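Local coordinates for protein P47 (Clostridium botulinum, PDB 6EKT) that may form part of a progenitor complex that protects botulinum neurotoxin in the host gut, and has a fold resembling tubular lipid-binding (TULIP) proteins, at residues 156-159 with 160-164; 383-386 with 387-391; 212-215 with 216-220; 39-42 with 43-46. One frame throughout, in Å; residues are numbered along the deposited sequence.

Interaction 1. Residues 156-159 with 160-164; sequences FYFN and KLLIN
F156-N159 and K160-N164 are consecutive parts of helix 152-168, with L161 N bonded to Y157 O at 3.0 Å and L162 N to F158 O at 2.7 Å, while the flanking bonds from K160 N to F156 O and from I163 N to N159 O are weak. The main side-chain meeting is F158 with L162, one turn further on. With CG of both anti to the backbone N (chi1 174° and -178°), the two side chains slant across one another: L162 CB sits over one face of the phenyl ring, and its methyl CD1 comes in at the far end, 3.6 Å from F158 CZ. L161 instead leans back on the carbonyl of Y157, its CG 3.5 Å from Y157 O. I163 does the same on N159, with CG1 3.4 Å from N159 O. Within the second segment K160 bends at chi2 so that NZ lies 2.7 Å from N164 OD1, in the plane of that amide carbonyl. The same ammonium also bonds Q62 OE1, and N159 OD1 is taken by S144 OG. F158, L161 and L162 are buried: F93 touches the first two, while I64 and M66 of strand 62-68 meet L161 and L162 respectively. The chemistry is therefore divided. The carbon-only groups join helix 152-168 to its sheet by apolar contact, while the ammonium of K160 is held by two amide oxygens, one a turn along its own helix and one on a neighbouring strand, which should restrict the swing of its chain.

Interaction 2. Residues 383-386 with 387-391; sequences VTHW and SIKSI
The imidazole of H385 has the aliphatic stem of K389 over one face and W386 CE3 at its edge, in the ring plane. K389 CG makes a CH-pi contact, 3.9 Å from the ring centroid and 21° off the normal, placed toward the rim, with CE1 the nearest ring atom. This is an i to i+4 pairing on the outer side of helix 374-394, a long helix against which a curled antiparallel sheet packs, as in TULIP proteins. Bends at chi2 and chi3 turn the K389 chain so that NZ stays 5.9 Å from H385 NE2. On the inner side T384 and I388 run side by side, CG2 of the threonine 4.0 Å from CD1 of the isoleucine. The hydroxyl of T384 bonds S334 OG and L380 O, while I388 rests on F336 and I338. S390 OG reaches W289 NE1. V383 O accepts two hydrogen bonds from one residue, from S387 N at 2.9 Å and from S387 OG at 2.8 Å. With OG beside its own backbone N (chi1 -65°), the two donors approach from opposite faces of the carbonyl plane, the hydroxyl 37° out of it.

Interaction 3. Residues 212-215 with 216-220; sequences LSVV and TNRDI
V214 and R218 are brought together by their first torsions: V214 swings CG1 opposite the backbone N (chi1 165°), leaving CG2 beside that N, while R218 CG lies between N and the carbonyl carbon (chi1 64°) and the chain then runs extended to NE. The arginine thus crosses the valine at about a right angle. V214 CG2 sits over one face of the guanidinium, toward its rim, 3.7 Å from NH1, and CG1 lies 3.8 Å from R218 CG. V214 CG1 also comes within 3.2 Å of T216 O, a tight approach, and V214 CG2 meets I220 CG2 at 4.1 Å. An ST turn shapes the bend, since R218 N makes a weak bond of 3.3 Å to T216 OG1. T216 N is buried here without a polar partner. At its polar end R218 NH1 forms a salt bridge with D28 OD1 and bonds G26 O, while D28 OD2 takes V215 N. The turn lies at the end of strand 208-214, which runs between strands 193-199 and 29-34; Q193 NE2 bonds T216 O and R218 O on one side, and V215 touches I29 on the other.

Interaction 4. Residues 39-42 with 43-46; sequences NKHL and KEYI
H41 and E44 meet one turn apart, a carboxylate oxygen lying against a ring carbon. Their side chains run alongside each other in the same direction, and E44 OE1 comes obliquely to H41 CD2 at 3.4 Å, with ring and carboxylate planes 52° apart. The same oxygen is 3.6 Å from H41 CA but 4.4 Å from H41 NE2, so the carboxylate addresses carbon rather than a ring nitrogen. Its negative charge would nonetheless tend to favour a protonated imidazole. CG beside the backbone N (chi1 -73°) and an extended chain beyond it carry the E44 carboxylate back along the helix to this place.

Backbone bonds are regular: K43 N to N39 O, E44 N to K40 O, Y45 N to H41 O and I46 N to L42 O, the last at 2.9 Å. Side-chain carbons pack on some of these carbonyls too, with K43 CB 3.3 Å from N39 O and E44 CG 3.4 Å from K40 O. The apolar contact is loose, L42 CD1 lying 4.3 Å from I46 CG1.

Several ends turn to other parts of the chain. N39 OD1 accepts from I73 N, and L42 touches I73 as well, so this side of helix 35-49 lies on the edge strand 72-74. Y45 OH bonds S174 N, while H41 touches Y175, N414 and L416, so the adjoining side of the helix meets the loops that carry these residues.

In the fold
From the N terminus the order is interaction 4, interaction 1, interaction 3 and interaction 2. All are local, closing a single helical turn or a tight bend rather than a long loop, and they follow in series without nesting or crossing. Interaction 4 sets helix 35-49 on strand 72-74; interaction 1, whose centre is about 25 Å from that of interaction 4, lies on helix 152-168 against strands 62-68 and 91-94. Interaction 3 ends strand 208-214, its centre about 14 Å from the chain's centre. Interaction 2 belongs to helix 374-394 and its curled sheet, on the opposite side of that centre from interaction 1, with about 79 Å between their centres along this elongated molecule.

Interaction 1. Residues 156-159 with 160-164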
loop_
_atom_site.group_PDB
_atom_site.type_symbol
_atom_site.label_atom_id
_atom_site.label_comp_id
_atom_site.label_asym_id
_atom_site.label_seq_id
_atom_site.Cartn_x
_atom_site.Cartn_y
_atom_site.Cartn_z
ATOM N N PHE A 156 -26.558 6.806 -34.271
ATOM C CA PHE A 156 -26.860 8.093 -33.652
ATOM C C PHE A 156 -27.961 7.946 -32.607
ATOM O O PHE A 156 -27.799 8.379 -31.448
ATOM C CB PHE A 156 -27.261 9.110 -34.741
ATOM C CG PHE A 156 -27.324 10.528 -34.247
ATOM C CD1 PHE A 156 -26.160 11.304 -34.180
ATOM C CD2 PHE A 156 -28.532 11.082 -33.819
ATOM C CE1 PHE A 156 -26.200 12.611 -33.696
ATOM C CE2 PHE A 156 -28.580 12.389 -33.340
ATOM C CZ PHE A 156 -27.414 13.152 -33.287
ATOM N N TYR A 157 -29.071 7.318 -33.007
ATOM C CA TYR A 157 -30.189 7.087 -32.081
ATOM C C TYR A 157 -29.879 6.105 -30.953
ATOM O O TYR A 157 -30.329 6.299 -29.804
ATOM C CB TYR A 157 -31.480 6.707 -32.825
ATOM C CG TYR A 157 -32.075 7.899 -33.533
ATOM C CD1 TYR A 157 -32.664 8.954 -32.803
ATOM C CD2 TYR A 157 -32.030 8.003 -34.926
ATOM C CE1 TYR A 157 -33.201 10.070 -33.453
ATOM C CE2 TYR A 157 -32.567 9.110 -35.576
ATOM C CZ TYR A 157 -33.153 10.135 -34.841
ATOM O OH TYR A 157 -33.674 11.230 -35.518
ATOM N N PHE A 158 -29.101 5.076 -31.280
ATOM C CA PHE A 158 -28.676 4.104 -30.290
ATOM C C PHE A 158 -27.867 4.777 -29.166
ATOM O O PHE A 158 -28.121 4.531 -27.979
ATOM C CB PHE A 158 -27.882 2.949 -30.929
ATOM C CG PHE A 158 -27.302 1.981 -29.920
ATOM C CD1 PHE A 158 -28.128 1.103 -29.204
ATOM C CD2 PHE A 158 -25.924 1.942 -29.686
ATOM C CE1 PHE A 158 -27.594 0.221 -28.269
ATOM C CE2 PHE A 158 -25.384 1.047 -28.760
ATOM C CZ PHE A 158 -26.216 0.189 -28.049
ATOM N N ASN A 159 -26.916 5.625 -29.549
ATOM C CA ASN A 159 -26.068 6.332 -28.577
ATOM C C ASN A 159 -26.875 7.147 -27.603
ATOM O O ASN A 159 -26.610 7.109 -26.394
ATOM C CB ASN A 159 -25.054 7.229 -29.283
ATOM C CG ASN A 159 -23.990 6.427 -29.993
ATOM O OD1 ASN A 159 -23.851 5.211 -29.758
ATOM N ND2 ASN A 159 -23.252 7.083 -30.897
ATOM N N LYS A 160 -27.849 7.884 -28.131
ATOM C CA LYS A 160 -28.735 8.685 -27.306
ATOM C C LYS A 160 -29.548 7.808 -26.353
ATOM O O LYS A 160 -29.597 8.093 -25.158
ATOM C CB LYS A 160 -29.642 9.554 -28.180
ATOM C CG LYS A 160 -30.523 10.513 -27.400
ATOM C CD LYS A 160 -31.957 9.990 -27.306
ATOM C CE LYS A 160 -32.900 11.042 -26.743
ATOM N NZ LYS A 160 -34.090 10.385 -26.120
ATOM N N LEU A 161 -30.165 6.753 -26.885
ATOM C CA LEU A 161 -31.046 5.896 -26.082
ATOM C C LEU A 161 -30.287 5.016 -25.086
ATOM O O LEU A 161 -30.836 4.679 -24.035
ATOM C CB LEU A 161 -31.962 5.045 -26.970
ATOM C CG LEU A 161 -33.057 5.827 -27.710
ATOM C CD1 LEU A 161 -33.685 4.978 -28.804
ATOM C CD2 LEU A 161 -34.124 6.280 -26.714
ATOM N N LEU A 162 -29.053 4.641 -25.420
ATOM C CA LEU A 162 -28.196 3.908 -24.474
ATOM C C LEU A 162 -27.952 4.716 -23.209
ATOM O O LEU A 162 -28.057 4.197 -22.105
ATOM C CB LEU A 162 -26.855 3.479 -25.093
ATOM C CG LEU A 162 -25.956 2.663 -24.124
ATOM C CD1 LEU A 162 -25.314 1.451 -24.785
ATOM C CD2 LEU A 162 -24.893 3.529 -23.447
ATOM N N ILE A 163 -27.611 5.985 -23.382
ATOM C CA ILE A 163 -27.341 6.850 -22.243
ATOM C C ILE A 163 -28.627 7.044 -21.431
ATOM O O ILE A 163 -28.598 6.967 -20.200
ATOM C CB ILE A 163 -26.732 8.181 -22.707
ATOM C CG1 ILE A 163 -25.383 7.901 -23.372
ATOM C CG2 ILE A 163 -26.564 9.146 -21.541
ATOM C CD1 ILE A 163 -24.713 9.122 -23.976
ATOM N N ASN A 164 -29.745 7.270 -22.134
ATOM C CA ASN A 164 -31.047 7.398 -21.484
ATOM C C ASN A 164 -31.282 6.206 -20.583
ATOM O O ASN A 164 -31.624 6.377 -19.407
ATOM C CB ASN A 164 -32.186 7.457 -22.503
ATOM C CG ASN A 164 -32.450 8.848 -23.034
ATOM O OD1 ASN A 164 -32.793 8.993 -24.198
ATOM N ND2 ASN A 164 -32.324 9.866 -22.190
#

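Interaction 2. Residues 383-386 with 387-391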
loop_
_atom_site.group_PDB
_atom_site.type_symbol
_atom_site.label_atom_id
_atom_site.label_comp_id
_atom_site.label_asym_id
_atom_site.label_seq_id
_atom_site.Cartn_x
_atom_site.Cartn_y
_atom_site.Cartn_z
ATOM N N VAL A 383 36.226 -5.627 28.003
ATOM C CA VAL A 383 34.915 -5.000 28.205
ATOM C C VAL A 383 34.466 -4.305 26.919
ATOM O O VAL A 383 33.290 -4.397 26.532
ATOM C CB VAL A 383 34.905 -4.024 29.427
ATOM C CG1 VAL A 383 33.596 -3.216 29.503
ATOM C CG2 VAL A 383 35.066 -4.801 30.726
ATOM N N THR A 384 35.405 -3.632 26.248
ATOM C CA THR A 384 35.095 -2.871 25.017
ATOM C C THR A 384 34.684 -3.818 23.890
ATOM O O THR A 384 33.669 -3.588 23.231
ATOM C CB THR A 384 36.283 -1.984 24.616
ATOM O OG1 THR A 384 36.617 -1.129 25.721
ATOM C CG2 THR A 384 35.940 -1.125 23.382
ATOM N N HIS A 385 35.442 -4.901 23.718
ATOM C CA HIS A 385 35.129 -5.951 22.771
ATOM C C HIS A 385 33.765 -6.587 23.029
ATOM O O HIS A 385 32.952 -6.642 22.100
ATOM C CB HIS A 385 36.220 -7.031 22.767
ATOM C CG HIS A 385 35.978 -8.118 21.769
ATOM N ND1 HIS A 385 36.037 -7.908 20.408
ATOM C CD2 HIS A 385 35.660 -9.423 21.934
ATOM C CE1 HIS A 385 35.771 -9.043 19.779
ATOM N NE2 HIS A 385 35.548 -9.980 20.684
ATOM N N TRP A 386 33.505 -7.039 24.264
ATOM C CA TRP A 386 32.184 -7.610 24.618
ATOM C C TRP A 386 31.031 -6.623 24.377
ATOM O O TRP A 386 29.952 -6.997 23.870
ATOM C CB TRP A 386 32.168 -8.077 26.082
ATOM C CG TRP A 386 32.383 -9.550 26.280
ATOM C CD1 TRP A 386 31.459 -10.450 26.748
ATOM C CD2 TRP A 386 33.588 -10.293 26.061
ATOM N NE1 TRP A 386 32.011 -11.704 26.810
ATOM C CE2 TRP A 386 33.312 -11.638 26.391
ATOM C CE3 TRP A 386 34.871 -9.960 25.596
ATOM C CZ2 TRP A 386 34.277 -12.660 26.282
ATOM C CZ3 TRP A 386 35.837 -10.985 25.491
ATOM C CH2 TRP A 386 35.526 -12.312 25.832
ATOM N N SER A 387 31.255 -5.360 24.722
ATOM C CA SER A 387 30.220 -4.321 24.531
ATOM C C SER A 387 29.875 -4.141 23.045
ATOM O O SER A 387 28.692 -4.101 22.652
ATOM C CB SER A 387 30.680 -2.978 25.125
ATOM O OG SER A 387 30.832 -3.066 26.530
ATOM N N ILE A 388 30.913 -3.994 22.220
ATOM C CA ILE A 388 30.715 -3.817 20.778
ATOM C C ILE A 388 30.023 -5.052 20.179
ATOM O O ILE A 388 29.013 -4.908 19.454
ATOM C CB ILE A 388 32.062 -3.503 20.047
ATOM C CG1 ILE A 388 32.524 -2.069 20.378
ATOM C CG2 ILE A 388 31.895 -3.660 18.527
ATOM C CD1 ILE A 388 33.965 -1.755 19.977
ATOM N N LYS A 389 30.508 -6.249 20.526
ATOM C CA LYS A 389 29.917 -7.503 19.984
ATOM C C LYS A 389 28.465 -7.677 20.436
ATOM O O LYS A 389 27.597 -8.074 19.628
ATOM C CB LYS A 389 30.746 -8.726 20.352
ATOM C CG LYS A 389 32.129 -8.733 19.681
ATOM C CD LYS A 389 32.060 -9.072 18.209
ATOM C CE LYS A 389 31.601 -10.512 17.969
ATOM N NZ LYS A 389 31.472 -10.814 16.509
ATOM N N SER A 390 28.199 -7.336 21.699
ATOM C CA SER A 390 26.822 -7.419 22.235
ATOM C C SER A 390 25.854 -6.561 21.422
ATOM O O SER A 390 24.818 -7.054 20.952
ATOM C CB SER A 390 26.766 -7.026 23.718
ATOM O OG SER A 390 25.439 -7.155 24.204
ATOM N N ILE A 391 26.210 -5.286 21.251
ATOM C CA ILE A 391 25.379 -4.336 20.528
ATOM C C ILE A 391 25.207 -4.786 19.075
ATOM O O ILE A 391 24.066 -4.870 18.585
ATOM C CB ILE A 391 25.933 -2.899 20.627
ATOM C CG1 ILE A 391 25.903 -2.433 22.090
ATOM C CG2 ILE A 391 25.176 -1.942 19.687
ATOM C CD1 ILE A 391 26.696 -1.160 22.350
#

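Interaction 3. Residues 212-215 with 216-220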
loop_
_atom_site.group_PDB
_atom_site.type_symbol
_atom_site.label_atom_id
_atom_site.label_comp_id
_atom_site.label_asym_id
_atom_site.label_seq_id
_atom_site.Cartn_x
_atom_site.Cartn_y
_atom_site.Cartn_z
ATOM N N LEU A 212 -5.365 5.283 -4.114
ATOM C CA LEU A 212 -4.264 6.051 -3.534
ATOM C C LEU A 212 -4.797 6.757 -2.300
ATOM O O LEU A 212 -5.855 7.375 -2.379
ATOM C CB LEU A 212 -3.768 7.087 -4.559
ATOM C CG LEU A 212 -2.898 6.655 -5.745
ATOM C CD1 LEU A 212 -3.337 5.404 -6.469
ATOM C CD2 LEU A 212 -2.719 7.796 -6.739
ATOM N N SER A 213 -4.084 6.681 -1.165
ATOM C CA SER A 213 -4.586 7.311 0.067
ATOM C C SER A 213 -3.543 8.146 0.782
ATOM O O SER A 213 -2.340 7.846 0.723
ATOM C CB SER A 213 -5.153 6.267 1.065
ATOM O OG SER A 213 -4.127 5.502 1.701
ATOM N N VAL A 214 -4.028 9.168 1.494
ATOM C CA VAL A 214 -3.236 9.851 2.522
ATOM C C VAL A 214 -3.938 9.680 3.877
ATOM O O VAL A 214 -5.165 9.654 3.934
ATOM C CB VAL A 214 -3.025 11.328 2.128
ATOM C CG1 VAL A 214 -2.545 12.162 3.291
ATOM C CG2 VAL A 214 -1.971 11.413 1.027
ATOM N N VAL A 215 -3.146 9.544 4.947
ATOM C CA VAL A 215 -3.638 9.280 6.305
ATOM C C VAL A 215 -3.684 10.535 7.219
ATOM O O VAL A 215 -3.951 10.423 8.422
ATOM C CB VAL A 215 -2.834 8.145 6.995
ATOM C CG1 VAL A 215 -2.990 6.811 6.257
ATOM C CG2 VAL A 215 -1.356 8.518 7.147
ATOM N N THR A 216 -3.422 11.703 6.640
ATOM C CA THR A 216 -3.610 13.014 7.300
ATOM C C THR A 216 -4.407 13.936 6.384
ATOM O O THR A 216 -4.698 13.585 5.236
ATOM C CB THR A 216 -2.268 13.715 7.622
ATOM O OG1 THR A 216 -1.671 14.188 6.401
ATOM C CG2 THR A 216 -1.302 12.784 8.324
ATOM N N ASN A 217 -4.730 15.139 6.863
ATOM C CA ASN A 217 -5.479 16.106 6.058
ATOM C C ASN A 217 -4.614 17.070 5.245
ATOM O O ASN A 217 -5.076 18.151 4.826
ATOM C CB ASN A 217 -6.483 16.868 6.926
ATOM C CG ASN A 217 -7.696 16.029 7.286
ATOM O OD1 ASN A 217 -8.017 15.873 8.460
ATOM N ND2 ASN A 217 -8.370 15.481 6.278
ATOM N N ARG A 218 -3.377 16.667 4.972
ATOM C CA ARG A 218 -2.499 17.494 4.150
ATOM C C ARG A 218 -3.088 17.733 2.751
ATOM O O ARG A 218 -3.908 16.954 2.274
ATOM C CB ARG A 218 -1.076 16.915 4.106
ATOM C CG ARG A 218 -0.905 15.547 3.451
ATOM C CD ARG A 218 0.565 15.172 3.573
ATOM N NE ARG A 218 0.894 13.788 3.216
ATOM C CZ ARG A 218 1.283 13.382 2.018
ATOM N NH1 ARG A 218 1.582 12.099 1.832
ATOM N NH2 ARG A 218 1.362 14.241 1.003
ATOM N N ASP A 219 -2.674 18.826 2.123
ATOM C CA ASP A 219 -3.088 19.189 0.773
ATOM C C ASP A 219 -2.725 18.089 -0.237
ATOM O O ASP A 219 -1.560 17.733 -0.362
ATOM C CB ASP A 219 -2.413 20.527 0.414
ATOM C CG ASP A 219 -2.897 21.120 -0.893
ATOM O OD1 ASP A 219 -3.951 20.723 -1.414
ATOM O OD2 ASP A 219 -2.201 22.022 -1.404
ATOM N N ILE A 220 -3.731 17.547 -0.923
ATOM C CA ILE A 220 -3.517 16.525 -1.964
ATOM C C ILE A 220 -3.703 17.114 -3.380
ATOM O O ILE A 220 -3.392 16.456 -4.379
ATOM C CB ILE A 220 -4.409 15.261 -1.768
ATOM C CG1 ILE A 220 -5.895 15.589 -1.944
ATOM C CG2 ILE A 220 -4.136 14.587 -0.425
ATOM C CD1 ILE A 220 -6.760 14.397 -2.303
#

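Interaction 4. Residues 39-42 with 43-46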
loop_
_atom_site.group_PDB
_atom_site.type_symbol
_atom_site.label_atom_id
_atom_site.label_comp_id
_atom_site.label_asym_id
_atom_site.label_seq_id
_atom_site.Cartn_x
_atom_site.Cartn_y
_atom_site.Cartn_z
ATOM N N ASN A 39 -13.157 -8.674 -12.644
ATOM C CA ASN A 39 -13.981 -9.132 -13.755
ATOM C C ASN A 39 -14.756 -10.393 -13.422
ATOM O O ASN A 39 -15.911 -10.547 -13.845
ATOM C CB ASN A 39 -13.137 -9.314 -15.016
ATOM C CG ASN A 39 -13.081 -8.047 -15.863
ATOM O OD1 ASN A 39 -13.918 -7.157 -15.715
ATOM N ND2 ASN A 39 -12.116 -7.977 -16.767
ATOM N N LYS A 40 -14.128 -11.263 -12.634
ATOM C CA LYS A 40 -14.762 -12.493 -12.149
ATOM C C LYS A 40 -16.005 -12.173 -11.335
ATOM O O LYS A 40 -17.071 -12.741 -11.579
ATOM C CB LYS A 40 -13.778 -13.332 -11.326
ATOM C CG LYS A 40 -12.992 -14.338 -12.158
ATOM C CD LYS A 40 -12.094 -15.243 -11.315
ATOM C CE LYS A 40 -10.915 -15.721 -12.161
ATOM N NZ LYS A 40 -10.151 -16.838 -11.532
ATOM N N HIS A 41 -15.867 -11.240 -10.397
ATOM C CA HIS A 41 -16.973 -10.827 -9.546
ATOM C C HIS A 41 -18.014 -9.965 -10.266
ATOM O O HIS A 41 -19.217 -10.087 -9.997
ATOM C CB HIS A 41 -16.443 -10.116 -8.318
ATOM C CG HIS A 41 -15.563 -10.975 -7.461
ATOM N ND1 HIS A 41 -14.252 -10.647 -7.179
ATOM C CD2 HIS A 41 -15.805 -12.146 -6.822
ATOM C CE1 HIS A 41 -13.726 -11.576 -6.399
ATOM N NE2 HIS A 41 -14.646 -12.496 -6.168
ATOM N N LEU A 42 -17.558 -9.096 -11.172
ATOM C CA LEU A 42 -18.478 -8.291 -11.983
ATOM C C LEU A 42 -19.380 -9.156 -12.879
ATOM O O LEU A 42 -20.596 -8.920 -12.942
ATOM C CB LEU A 42 -17.713 -7.250 -12.812
ATOM C CG LEU A 42 -18.503 -6.263 -13.674
ATOM C CD1 LEU A 42 -19.555 -5.485 -12.899
ATOM C CD2 LEU A 42 -17.517 -5.312 -14.341
ATOM N N LYS A 43 -18.778 -10.146 -13.548
ATOM C CA LYS A 43 -19.504 -11.153 -14.338
ATOM C C LYS A 43 -20.567 -11.905 -13.524
ATOM O O LYS A 43 -21.692 -12.076 -14.003
ATOM C CB LYS A 43 -18.540 -12.156 -14.991
ATOM C CG LYS A 43 -19.181 -13.064 -16.053
ATOM C CD LYS A 43 -18.485 -14.419 -16.221
ATOM C CE LYS A 43 -17.079 -14.337 -16.819
ATOM N NZ LYS A 43 -16.973 -13.711 -18.175
ATOM N N GLU A 44 -20.206 -12.357 -12.320
ATOM C CA GLU A 44 -21.155 -12.995 -11.390
ATOM C C GLU A 44 -22.297 -12.031 -11.068
ATOM O O GLU A 44 -23.458 -12.423 -11.098
ATOM C CB GLU A 44 -20.459 -13.463 -10.093
ATOM C CG GLU A 44 -19.563 -14.693 -10.250
ATOM C CD GLU A 44 -18.565 -14.926 -9.113
ATOM O OE1 GLU A 44 -18.202 -13.990 -8.348
ATOM O OE2 GLU A 44 -18.097 -16.075 -9.002
ATOM N N TYR A 45 -21.961 -10.764 -10.812
ATOM C CA TYR A 45 -22.953 -9.747 -10.466
ATOM C C TYR A 45 -23.959 -9.513 -11.587
ATOM O O TYR A 45 -25.154 -9.438 -11.316
ATOM C CB TYR A 45 -22.290 -8.415 -10.105
ATOM C CG TYR A 45 -23.252 -7.358 -9.601
ATOM C CD1 TYR A 45 -23.542 -7.245 -8.234
ATOM C CD2 TYR A 45 -23.877 -6.459 -10.487
ATOM C CE1 TYR A 45 -24.419 -6.268 -7.764
ATOM C CE2 TYR A 45 -24.758 -5.490 -10.021
ATOM C CZ TYR A 45 -25.018 -5.399 -8.660
ATOM O OH TYR A 45 -25.885 -4.442 -8.197
ATOM N N ILE A 46 -23.467 -9.356 -12.821
ATOM C CA ILE A 46 -24.332 -9.173 -14.003
ATOM C C ILE A 46 -25.234 -10.397 -14.281
ATOM O O ILE A 46 -26.451 -10.242 -14.487
ATOM C CB ILE A 46 -23.533 -8.712 -15.259
ATOM C CG1 ILE A 46 -22.866 -7.339 -15.019
ATOM C CG2 ILE A 46 -24.412 -8.643 -16.513
ATOM C CD1 ILE A 46 -23.803 -6.187 -14.680
#